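Local coordinates for protein glutathione S-transferase omega-like 2 (Saccharomyces cerevisiae, PDB 5LKB) that acts as a one-cysteine glutathione-dependent thiol transferase and reduces dehydroascorbate and dimethylarsinic acid, working as a homodimer, at residues 37-42 against 66-71; 47-52 against 157-162; 244-249 against 314-319; 251-256 against 274-279. All coordinates share one frame; numbering follows the deposited sequence.

Contact 1 (37-42 against 66-71)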
# COMPACT_ATOMS: atom_id res chain seq x y z
N ARG A 37 -40.80 -3.56 -14.63
CA ARG A 37 -41.39 -3.20 -13.35
C ARG A 37 -40.33 -2.90 -12.28
O ARG A 37 -40.54 -2.05 -11.41
CB ARG A 37 -42.32 -4.33 -12.83
CG ARG A 37 -42.88 -4.05 -11.44
CD ARG A 37 -43.97 -5.04 -11.05
NE ARG A 37 -44.31 -4.73 -9.68
CZ ARG A 37 -45.25 -5.37 -8.96
NH1 ARG A 37 -45.89 -6.41 -9.49
NH2 ARG A 37 -45.48 -5.00 -7.70
N TYR A 38 -39.23 -3.67 -12.28
CA TYR A 38 -38.20 -3.53 -11.24
C TYR A 38 -36.95 -2.86 -11.80
O TYR A 38 -36.64 -2.94 -12.99
CB TYR A 38 -37.89 -4.90 -10.65
CG TYR A 38 -39.14 -5.58 -10.06
CD1 TYR A 38 -39.61 -5.26 -8.80
CD2 TYR A 38 -39.81 -6.52 -10.78
CE1 TYR A 38 -40.76 -5.84 -8.28
CE2 TYR A 38 -40.97 -7.09 -10.29
CZ TYR A 38 -41.41 -6.78 -9.02
OH TYR A 38 -42.58 -7.34 -8.45
N TRP A 39 -36.20 -2.25 -10.88
CA TRP A 39 -35.03 -1.47 -11.21
C TRP A 39 -33.94 -1.79 -10.18
O TRP A 39 -34.22 -2.13 -9.04
CB TRP A 39 -35.30 0.04 -11.13
CG TRP A 39 -34.53 0.81 -12.16
CD1 TRP A 39 -33.43 1.57 -11.97
CD2 TRP A 39 -34.83 0.88 -13.54
NE1 TRP A 39 -33.01 2.11 -13.17
CE2 TRP A 39 -33.89 1.71 -14.15
CE3 TRP A 39 -35.84 0.34 -14.33
CZ2 TRP A 39 -33.93 2.00 -15.50
CZ3 TRP A 39 -35.87 0.60 -15.63
CH2 TRP A 39 -34.91 1.43 -16.24
N LEU A 40 -32.71 -1.74 -10.63
CA LEU A 40 -31.55 -2.05 -9.81
C LEU A 40 -30.69 -0.80 -9.77
O LEU A 40 -30.10 -0.42 -10.79
CB LEU A 40 -30.81 -3.27 -10.40
CG LEU A 40 -29.60 -3.72 -9.58
CD1 LEU A 40 -30.13 -4.23 -8.18
CD2 LEU A 40 -28.87 -4.80 -10.29
N TYR A 41 -30.59 -0.17 -8.59
CA TYR A 41 -29.75 1.01 -8.38
C TYR A 41 -28.47 0.57 -7.68
O TYR A 41 -28.53 -0.09 -6.65
CB TYR A 41 -30.45 2.04 -7.49
CG TYR A 41 -31.71 2.68 -8.11
CD1 TYR A 41 -31.59 3.77 -8.96
CD2 TYR A 41 -32.98 2.17 -7.85
CE1 TYR A 41 -32.71 4.35 -9.54
CE2 TYR A 41 -34.09 2.76 -8.42
CZ TYR A 41 -33.96 3.87 -9.21
OH TYR A 41 -35.09 4.43 -9.78
N VAL A 42 -27.31 0.94 -8.25
CA VAL A 42 -26.03 0.44 -7.77
C VAL A 42 -25.03 1.57 -7.74
O VAL A 42 -25.23 2.65 -8.31
CB VAL A 42 -25.45 -0.66 -8.69
CG1 VAL A 42 -26.42 -1.81 -8.85
CG2 VAL A 42 -25.14 -0.11 -10.06
N GLY A 66 -34.02 -2.72 -15.40
CA GLY A 66 -33.15 -1.60 -15.75
C GLY A 66 -32.15 -1.37 -14.67
O GLY A 66 -32.35 -1.79 -13.54
N CYS A 67 -31.11 -0.58 -14.98
CA CYS A 67 -30.10 -0.24 -13.97
C CYS A 67 -29.70 1.23 -14.07
O CYS A 67 -29.59 1.76 -15.19
CB CYS A 67 -28.91 -1.12 -14.23
SG CYS A 67 -27.39 -0.78 -13.27
N SER A 68 -29.45 1.84 -12.92
CA SER A 68 -28.97 3.20 -12.83
C SER A 68 -27.82 3.19 -11.83
O SER A 68 -27.79 2.34 -10.93
CB SER A 68 -30.03 4.19 -12.38
OG SER A 68 -31.06 4.18 -13.39
N VAL A 69 -26.90 4.14 -11.97
CA VAL A 69 -25.62 4.11 -11.24
C VAL A 69 -25.39 5.44 -10.52
O VAL A 69 -25.37 6.51 -11.15
CB VAL A 69 -24.46 3.81 -12.20
CG1 VAL A 69 -23.18 3.68 -11.35
CG2 VAL A 69 -24.70 2.58 -12.97
N VAL A 70 -25.19 5.38 -9.20
CA VAL A 70 -24.84 6.55 -8.43
C VAL A 70 -23.39 6.97 -8.69
O VAL A 70 -22.58 6.18 -9.17
CB VAL A 70 -25.06 6.32 -6.92
CG1 VAL A 70 -26.58 6.13 -6.64
CG2 VAL A 70 -24.25 5.18 -6.36
N HIS A 71 -23.10 8.20 -8.30
CA HIS A 71 -21.75 8.76 -8.36
C HIS A 71 -20.85 7.96 -7.44
O HIS A 71 -21.28 7.44 -6.41
CB HIS A 71 -21.79 10.21 -7.91
CG HIS A 71 -20.65 11.05 -8.38
ND1 HIS A 71 -19.40 10.96 -7.83
CD2 HIS A 71 -20.59 12.02 -9.32
CE1 HIS A 71 -18.61 11.86 -8.41
NE2 HIS A 71 -19.32 12.52 -9.31
O HOH W 1 -37.24 -2.76 -15.70
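The indole of W39 lies flat against the backbone of G66 and C67, and following that side chain outward shows how one residue can clamp a neighbouring strand. From CB, whose bond leads to the same sheet face as Y41 and S68, chi1 of -146° swings the ring over the adjacent strand. CG and CD2 ride above the G66 carbonyl, W39 CD2 3.6 Å from G66 O. The six-membered ring follows: G66 CA sits 3.4 Å from its centroid and almost on the ring normal, a CH-pi contact in a spot where a beta carbon on G66 would collide with W39 CH2. At the polar edge W39 NE1 donates to S68 OG at 2.9 Å, nearly straight (163°) and in the ring plane. Alongside this clamp the strands 38-42 and 66-69 run parallel: L40 N binds G66 O, S68 N binds L40 O, V42 N binds S68 O, and V70 N closes the set at V42 O. A water bridges Y38 O and G66 N beyond the first of these bonds. On the other sheet face V42 CG2 meets C67 SG and V69 CG2, each at 4.0 Å, and helix 47-58 covers that side, completing a beta-alpha-beta unit. Chemically, the buried indole N-H finds its acceptor in the S68 hydroxyl, so the ring is held by its face and by its edge.

Contact 2 (47-52 against 157-162)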
# COMPACT_ATOMS: atom_id res chain seq x y z
N PRO A 47 -18.67 -3.50 -3.76
CA PRO A 47 -18.58 -4.92 -4.07
C PRO A 47 -19.88 -5.68 -3.81
O PRO A 47 -20.07 -6.78 -4.35
CB PRO A 47 -17.46 -5.40 -3.12
CG PRO A 47 -17.56 -4.52 -1.96
CD PRO A 47 -17.88 -3.16 -2.53
N TRP A 48 -20.71 -5.12 -2.93
CA TRP A 48 -22.01 -5.73 -2.64
C TRP A 48 -22.92 -5.53 -3.84
O TRP A 48 -23.53 -6.49 -4.35
CB TRP A 48 -22.54 -5.08 -1.34
CG TRP A 48 -21.56 -4.99 -0.20
CD1 TRP A 48 -20.88 -3.87 0.19
CD2 TRP A 48 -21.03 -6.06 0.61
NE1 TRP A 48 -19.99 -4.17 1.17
CE2 TRP A 48 -20.08 -5.50 1.48
CE3 TRP A 48 -21.31 -7.42 0.72
CZ2 TRP A 48 -19.41 -6.25 2.42
CZ3 TRP A 48 -20.67 -8.16 1.66
CH2 TRP A 48 -19.71 -7.57 2.51
N ALA A 49 -23.02 -4.28 -4.30
CA ALA A 49 -23.81 -4.00 -5.51
C ALA A 49 -23.23 -4.71 -6.72
O ALA A 49 -23.96 -5.14 -7.61
CB ALA A 49 -23.86 -2.49 -5.73
N HIS A 50 -21.90 -4.84 -6.79
CA HIS A 50 -21.28 -5.51 -7.91
C HIS A 50 -21.82 -6.94 -8.04
O HIS A 50 -21.96 -7.44 -9.12
CB HIS A 50 -19.75 -5.42 -7.78
CG HIS A 50 -18.98 -5.79 -9.01
ND1 HIS A 50 -17.58 -5.75 -9.05
CD2 HIS A 50 -19.39 -6.13 -10.25
CE1 HIS A 50 -17.19 -6.07 -10.26
NE2 HIS A 50 -18.26 -6.29 -11.02
N ARG A 51 -22.09 -7.62 -6.93
CA ARG A 51 -22.63 -8.97 -6.99
C ARG A 51 -23.86 -9.00 -7.84
O ARG A 51 -24.04 -9.92 -8.61
CB ARG A 51 -23.02 -9.46 -5.60
CG ARG A 51 -21.91 -9.53 -4.52
CD ARG A 51 -22.59 -9.72 -3.19
NE ARG A 51 -21.70 -10.25 -2.17
CZ ARG A 51 -22.10 -10.67 -0.99
NH1 ARG A 51 -23.41 -10.63 -0.70
NH2 ARG A 51 -21.22 -11.14 -0.13
N THR A 52 -24.69 -7.98 -7.68
CA THR A 52 -25.98 -7.98 -8.37
C THR A 52 -25.83 -7.68 -9.85
O THR A 52 -26.62 -8.19 -10.65
CB THR A 52 -26.96 -7.02 -7.68
OG1 THR A 52 -26.67 -5.66 -7.89
CG2 THR A 52 -27.05 -7.26 -6.20
N THR A 157 -27.93 2.59 1.79
CA THR A 157 -26.92 1.75 1.14
C THR A 157 -27.34 1.36 -0.27
O THR A 157 -28.52 1.39 -0.64
CB THR A 157 -26.68 0.47 1.95
OG1 THR A 157 -27.94 -0.18 2.22
CG2 THR A 157 -26.01 0.77 3.27
N VAL A 158 -26.31 1.02 -1.09
CA VAL A 158 -26.51 0.29 -2.36
C VAL A 158 -26.15 -1.17 -2.13
O VAL A 158 -25.38 -1.48 -1.24
CB VAL A 158 -25.71 0.89 -3.55
CG1 VAL A 158 -26.24 2.26 -3.88
CG2 VAL A 158 -24.20 0.97 -3.20
N PRO A 159 -26.68 -2.08 -2.93
CA PRO A 159 -27.64 -1.97 -4.03
C PRO A 159 -29.09 -1.83 -3.52
O PRO A 159 -29.41 -2.26 -2.39
CB PRO A 159 -27.50 -3.32 -4.72
CG PRO A 159 -27.20 -4.22 -3.68
CD PRO A 159 -26.32 -3.49 -2.73
N VAL A 160 -29.95 -1.31 -4.39
CA VAL A 160 -31.38 -1.24 -4.12
C VAL A 160 -32.12 -1.90 -5.27
O VAL A 160 -31.94 -1.52 -6.43
CB VAL A 160 -31.82 0.21 -3.94
CG1 VAL A 160 -33.36 0.30 -3.89
CG2 VAL A 160 -31.23 0.82 -2.66
N LEU A 161 -32.97 -2.88 -4.94
CA LEU A 161 -33.90 -3.49 -5.90
C LEU A 161 -35.29 -2.88 -5.66
O LEU A 161 -35.84 -2.99 -4.56
CB LEU A 161 -33.91 -5.01 -5.76
CG LEU A 161 -34.89 -5.74 -6.67
CD1 LEU A 161 -34.48 -5.57 -8.14
CD2 LEU A 161 -34.96 -7.20 -6.29
N TRP A 162 -35.75 -2.11 -6.64
CA TRP A 162 -36.86 -1.14 -6.54
C TRP A 162 -38.03 -1.63 -7.37
O TRP A 162 -37.86 -2.13 -8.48
CB TRP A 162 -36.42 0.17 -7.16
CG TRP A 162 -37.46 1.32 -7.12
CD1 TRP A 162 -38.19 1.80 -8.19
CD2 TRP A 162 -37.82 2.14 -6.00
NE1 TRP A 162 -38.93 2.88 -7.79
CE2 TRP A 162 -38.78 3.08 -6.45
CE3 TRP A 162 -37.45 2.15 -4.67
CZ2 TRP A 162 -39.32 4.07 -5.61
CZ3 TRP A 162 -38.02 3.13 -3.82
CH2 TRP A 162 -38.97 4.04 -4.30
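P159 presents its pyrrolidine ring to the first turns of helix 47-58, and apolar contact accounts for all that passes between the two segments. The ring lies against A49: P159 CD is 3.7 Å from A49 N, while P159 CB touches the methyl group, 3.9 Å from A49 CB. Its third carbon reaches the next turn, P159 CG standing 4.0 Å from T52 CG2, with the two side chains crossing obliquely. V158 adds a looser touch through CG2 to the alanine methyl, and W48 contributes through its CB, since its indole turns off toward R15, a residue that binds glutathione. A small residue at A49 thus lets the proline ring come close to the helix backbone.

The polar group nearest the proline is turned back on its own helix: T52 OG1 donates to A49 O at 2.8 Å, in the carbonyl plane and on a lone pair. With chi1 at 72° the hydroxyl sits between the backbone N and the carbonyl carbon; this folds it back to the preceding turn and leaves CG2 for the proline.

Backbone geometry supplies the remaining element. The peptide bond before P159 is cis, which bends the chain just ahead of strand 160-163, itself joined to strand 38-42 by backbone hydrogen bonds at V160 and W162. V158 binds glutathione, and the nucleophile C46 directly precedes P47. A cis-proline loop packed against the helix that follows the active-site cysteine is a hallmark of the thioredoxin fold, here as the glutathione-binding domain of a glutathione transferase.

Contact 3 (244-249 against 314-319)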
# COMPACT_ATOMS: atom_id res chain seq x y z
N GLU A 244 -5.49 -15.01 7.02
CA GLU A 244 -5.67 -16.41 7.42
C GLU A 244 -6.72 -17.08 6.54
O GLU A 244 -6.55 -18.23 6.11
CB GLU A 244 -6.07 -16.48 8.88
CG GLU A 244 -6.45 -17.85 9.40
CD GLU A 244 -6.97 -17.77 10.82
OE1 GLU A 244 -6.68 -16.78 11.52
OE2 GLU A 244 -7.71 -18.69 11.24
N HIS A 245 -7.75 -16.32 6.19
CA HIS A 245 -8.81 -16.87 5.36
C HIS A 245 -8.51 -16.82 3.89
O HIS A 245 -8.99 -17.69 3.13
CB HIS A 245 -10.15 -16.27 5.75
CG HIS A 245 -10.59 -16.77 7.07
ND1 HIS A 245 -10.16 -16.20 8.25
CD2 HIS A 245 -11.38 -17.84 7.40
CE1 HIS A 245 -10.70 -16.87 9.26
NE2 HIS A 245 -11.45 -17.86 8.77
N LEU A 246 -7.72 -15.86 3.42
CA LEU A 246 -7.23 -15.98 2.05
C LEU A 246 -6.36 -17.22 1.90
O LEU A 246 -6.38 -17.88 0.85
CB LEU A 246 -6.44 -14.73 1.64
CG LEU A 246 -7.18 -13.40 1.45
CD1 LEU A 246 -6.20 -12.24 1.26
CD2 LEU A 246 -8.13 -13.47 0.29
N ASP A 247 -5.57 -17.55 2.92
CA ASP A 247 -4.81 -18.78 2.90
C ASP A 247 -5.72 -19.99 2.74
O ASP A 247 -5.39 -20.90 1.98
CB ASP A 247 -3.99 -18.92 4.18
CG ASP A 247 -2.86 -17.90 4.26
OD1 ASP A 247 -2.49 -17.33 3.21
OD2 ASP A 247 -2.33 -17.79 5.38
N LYS A 248 -6.89 -19.96 3.39
CA LYS A 248 -7.87 -21.05 3.27
C LYS A 248 -8.39 -21.18 1.84
O LYS A 248 -8.45 -22.29 1.28
CB LYS A 248 -9.01 -20.88 4.27
CG LYS A 248 -8.54 -21.09 5.69
CD LYS A 248 -9.65 -21.04 6.71
CE LYS A 248 -9.10 -20.91 8.12
NZ LYS A 248 -10.28 -21.06 9.08
N VAL A 249 -8.75 -20.04 1.22
CA VAL A 249 -9.22 -20.04 -0.16
C VAL A 249 -8.14 -20.54 -1.10
O VAL A 249 -8.40 -21.32 -2.02
CB VAL A 249 -9.70 -18.63 -0.57
CG1 VAL A 249 -10.09 -18.60 -2.08
CG2 VAL A 249 -10.81 -18.19 0.29
N ALA A 314 1.09 -10.95 -6.05
CA ALA A 314 2.39 -11.42 -5.59
C ALA A 314 2.31 -12.61 -4.68
O ALA A 314 3.24 -13.41 -4.67
CB ALA A 314 3.10 -10.32 -4.82
N GLY A 315 1.22 -12.75 -3.90
CA GLY A 315 1.23 -13.69 -2.80
C GLY A 315 0.29 -14.88 -2.89
O GLY A 315 0.37 -15.81 -2.09
N TYR A 316 -0.65 -14.84 -3.82
CA TYR A 316 -1.72 -15.82 -3.89
C TYR A 316 -1.88 -16.33 -5.32
O TYR A 316 -2.82 -15.96 -6.02
CB TYR A 316 -3.04 -15.24 -3.36
CG TYR A 316 -2.99 -15.10 -1.88
CD1 TYR A 316 -3.17 -16.19 -1.04
CD2 TYR A 316 -2.71 -13.86 -1.29
CE1 TYR A 316 -3.09 -16.09 0.31
CE2 TYR A 316 -2.59 -13.75 0.08
CZ TYR A 316 -2.80 -14.87 0.89
OH TYR A 316 -2.71 -14.75 2.24
N PRO A 317 -1.00 -17.21 -5.77
CA PRO A 317 -1.02 -17.59 -7.20
C PRO A 317 -2.32 -18.26 -7.67
O PRO A 317 -2.76 -18.00 -8.79
CB PRO A 317 0.18 -18.54 -7.35
CG PRO A 317 0.80 -18.64 -6.04
CD PRO A 317 0.10 -17.82 -5.02
N PHE A 318 -2.94 -19.10 -6.84
CA PHE A 318 -4.16 -19.75 -7.29
C PHE A 318 -5.35 -18.81 -7.29
O PHE A 318 -6.15 -18.81 -8.24
CB PHE A 318 -4.37 -21.09 -6.56
CG PHE A 318 -3.34 -22.10 -6.96
CD1 PHE A 318 -3.44 -22.71 -8.21
CD2 PHE A 318 -2.24 -22.36 -6.16
CE1 PHE A 318 -2.48 -23.58 -8.63
CE2 PHE A 318 -1.27 -23.24 -6.60
CZ PHE A 318 -1.40 -23.86 -7.83
N ILE A 319 -5.52 -18.00 -6.23
CA ILE A 319 -6.54 -16.95 -6.30
C ILE A 319 -6.28 -16.03 -7.50
O ILE A 319 -7.22 -15.61 -8.19
CB ILE A 319 -6.61 -16.15 -4.99
CG1 ILE A 319 -7.01 -17.02 -3.78
CG2 ILE A 319 -7.55 -14.98 -5.13
CD1 ILE A 319 -6.92 -16.33 -2.42
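Y316 and I319 are the two bumps that helix 232-264 receives here, within the all-helical C-terminal domain characteristic of glutathione transferases. Y316 stands at a break in the chain, directly after helix 312-315 and at the N-cap position of helix 317-329, and its ring reaches across to one turn of the long helix. There L246 and D247 form its seat. L246 CB meets the ring obliquely, 3.7 Å from Y316 CZ, making an off-centre CH-pi contact, and L246 CD1 lies near Y316 CE2. I319 projects into the neighbouring hollow, bounded by L246 and V249: its terminal CD1 is 3.7 Å from L246 O and 4.1 Å from L246 CD2, while I319 CG1 rests 3.9 Å from V249 CG1. These aliphatic chains cross at about a right angle. Helix 285-304 backs the same hollow, with F297 against L246 and V294 against I319. An alanine in place of Y316 is likely to open a gap beside L246 and leave the D247 carboxylate without this hydroxyl partner. D247 starts off pointing away from Y316's segment, but its CG stands anti to the carbonyl carbon (chi1 -69°), and the carboxylate turns back to the rim of the ring. Its plane and that of the ring are 37° apart, and Y316 OH donates to D247 OD1 at 2.8 Å, meeting that oxygen from above the carboxylate plane, 44° out of it.

Contact 4 (251-256 against 274-279)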
# COMPACT_ATOMS: atom_id res chain seq x y z
N LYS A 251 -5.63 -22.55 -0.53
CA LYS A 251 -5.51 -24.00 -0.35
C LYS A 251 -6.60 -24.75 -1.12
O LYS A 251 -6.30 -25.69 -1.88
CB LYS A 251 -5.55 -24.34 1.15
CG LYS A 251 -5.56 -25.84 1.47
CD LYS A 251 -4.34 -26.55 0.96
CE LYS A 251 -4.30 -28.03 1.46
NZ LYS A 251 -3.51 -28.90 0.52
N ILE A 252 -7.83 -24.28 -1.03
CA ILE A 252 -8.93 -24.90 -1.75
C ILE A 252 -8.64 -24.90 -3.24
O ILE A 252 -8.79 -25.91 -3.93
CB ILE A 252 -10.24 -24.18 -1.45
CG1 ILE A 252 -10.75 -24.54 -0.05
CG2 ILE A 252 -11.35 -24.51 -2.50
CD1 ILE A 252 -11.90 -23.69 0.41
N LEU A 253 -8.26 -23.72 -3.76
CA LEU A 253 -7.99 -23.60 -5.18
C LEU A 253 -6.74 -24.36 -5.62
O LEU A 253 -6.71 -24.90 -6.73
CB LEU A 253 -7.91 -22.12 -5.57
CG LEU A 253 -9.18 -21.36 -5.45
CD1 LEU A 253 -9.01 -19.91 -5.75
CD2 LEU A 253 -10.27 -21.94 -6.39
N SER A 254 -5.68 -24.39 -4.79
CA SER A 254 -4.49 -25.16 -5.11
C SER A 254 -4.81 -26.66 -5.21
O SER A 254 -4.40 -27.32 -6.16
CB SER A 254 -3.43 -24.90 -4.05
OG SER A 254 -2.22 -25.68 -4.23
N ASP A 255 -5.55 -27.18 -4.24
CA ASP A 255 -5.96 -28.58 -4.29
C ASP A 255 -6.80 -28.85 -5.55
O ASP A 255 -6.58 -29.85 -6.25
CB ASP A 255 -6.73 -28.92 -3.02
CG ASP A 255 -5.84 -29.08 -1.81
OD1 ASP A 255 -4.59 -29.17 -1.99
OD2 ASP A 255 -6.39 -29.13 -0.68
N LYS A 256 -7.72 -27.95 -5.87
CA LYS A 256 -8.55 -28.13 -7.07
C LYS A 256 -7.71 -28.09 -8.35
O LYS A 256 -7.91 -28.90 -9.27
CB LYS A 256 -9.67 -27.10 -7.10
CG LYS A 256 -10.97 -27.61 -6.49
CD LYS A 256 -11.62 -26.52 -5.72
CE LYS A 256 -13.04 -26.83 -5.33
NZ LYS A 256 -13.91 -26.67 -6.52
N GLY A 274 -11.89 -24.22 -17.37
CA GLY A 274 -13.32 -24.44 -17.50
C GLY A 274 -13.96 -25.09 -16.29
O GLY A 274 -15.19 -25.08 -16.19
N GLU A 275 -13.17 -25.65 -15.38
CA GLU A 275 -13.67 -26.23 -14.15
C GLU A 275 -13.03 -25.65 -12.91
O GLU A 275 -13.21 -26.19 -11.81
CB GLU A 275 -13.48 -27.75 -14.21
CG GLU A 275 -14.48 -28.40 -15.22
CD GLU A 275 -13.99 -29.76 -15.76
OE1 GLU A 275 -14.13 -30.02 -17.00
OE2 GLU A 275 -13.46 -30.54 -14.96
N PHE A 276 -12.31 -24.54 -13.04
CA PHE A 276 -11.48 -24.02 -11.93
C PHE A 276 -12.27 -22.98 -11.13
O PHE A 276 -12.20 -21.79 -11.41
CB PHE A 276 -10.17 -23.47 -12.48
CG PHE A 276 -9.20 -23.03 -11.42
CD1 PHE A 276 -8.85 -23.86 -10.35
CD2 PHE A 276 -8.60 -21.78 -11.52
CE1 PHE A 276 -7.94 -23.42 -9.36
CE2 PHE A 276 -7.68 -21.37 -10.56
CZ PHE A 276 -7.34 -22.18 -9.49
N PHE A 277 -13.05 -23.44 -10.14
CA PHE A 277 -13.98 -22.62 -9.36
C PHE A 277 -13.90 -23.00 -7.88
O PHE A 277 -13.36 -24.03 -7.50
CB PHE A 277 -15.44 -22.76 -9.86
CG PHE A 277 -15.59 -22.44 -11.32
CD1 PHE A 277 -15.65 -21.12 -11.73
CD2 PHE A 277 -15.65 -23.45 -12.28
CE1 PHE A 277 -15.79 -20.81 -13.05
CE2 PHE A 277 -15.79 -23.12 -13.60
CZ PHE A 277 -15.85 -21.78 -13.99
N THR A 278 -14.41 -22.11 -7.04
CA THR A 278 -14.27 -22.27 -5.59
C THR A 278 -15.06 -23.47 -5.07
O THR A 278 -14.59 -24.19 -4.19
CB THR A 278 -14.68 -21.02 -4.81
OG1 THR A 278 -15.98 -20.55 -5.21
CG2 THR A 278 -13.62 -19.89 -5.01
N VAL A 279 -16.28 -23.67 -5.59
CA VAL A 279 -17.18 -24.72 -5.10
C VAL A 279 -17.58 -25.58 -6.30
O VAL A 279 -18.08 -25.07 -7.32
CB VAL A 279 -18.41 -24.13 -4.39
CG1 VAL A 279 -19.38 -25.23 -3.97
CG2 VAL A 279 -17.96 -23.38 -3.22
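K256 runs alongside the carbonyl oxygens of F277 and T278, its aliphatic chain passing both before its ammonium group bonds the F277 carbonyl. K256 CD is 3.5 Å from F277 O, and K256 CE comes within 3.3 Å of T278 O. Bends at chi2 and chi4 bring the tip round, and K256 NZ donates to F277 O at 2.9 Å. The nitrogen approaches from above the carbonyl plane, 36° out of it, and so not on a lone pair. Replacing the lysine by a methionine would probably leave the F277 carbonyl without its charged donor, and so remove the bond that links this loop to the helix through K256.

One turn earlier on the same helix, buried L253 meets F276. Its carbonyl faces the rim of the F276 ring: L253 O is 3.3 Å from F276 CE1, in the plane of the ring, where the aromatic hydrogens carry partial positive charge. L253 CB touches F276 CZ at 4.0 Å, the two side chains crossing at about a right angle. Chi1 of -175° places the F276 ring anti to its own backbone N and carries it to the helix, where L321 and W322 of helix 317-329 also touch it. L253 CD2 continues to T278 CG2, 4.2 Å away, and I252 CG2 borders T278 O.

T278 OG1 is hydrogen-bonded to D287 OD1 at the start of helix 285-304, which ties the loop at its far end. The whole is an irregular connection between helices, folded back on the long helix 232-264 in the helical C-terminal domain of a glutathione transferase.

Overall arrangement
The four contacts fall into two pairs, one in each domain. Contacts 1 and 2 lie 9 Å apart between centres in the thioredoxin-like domain and meet directly: strand 38-42 of contact 1 is bonded to strand 160-163 of contact 2 through W39 O and W162 N at 2.8 Å. Contact 2 holds V158 of the glutathione site and starts just after the nucleophile C46; contact 1 reaches the site through V70, beside W79 and V158. Contacts 3 and 4, with centres 12 Å apart, share helix 232-264, and F318 joins them by packing on L253, S254 and F276. This pair lies away from the glutathione site; contacts 2 and 4 approach to about 12 Å between nearest atoms without touching.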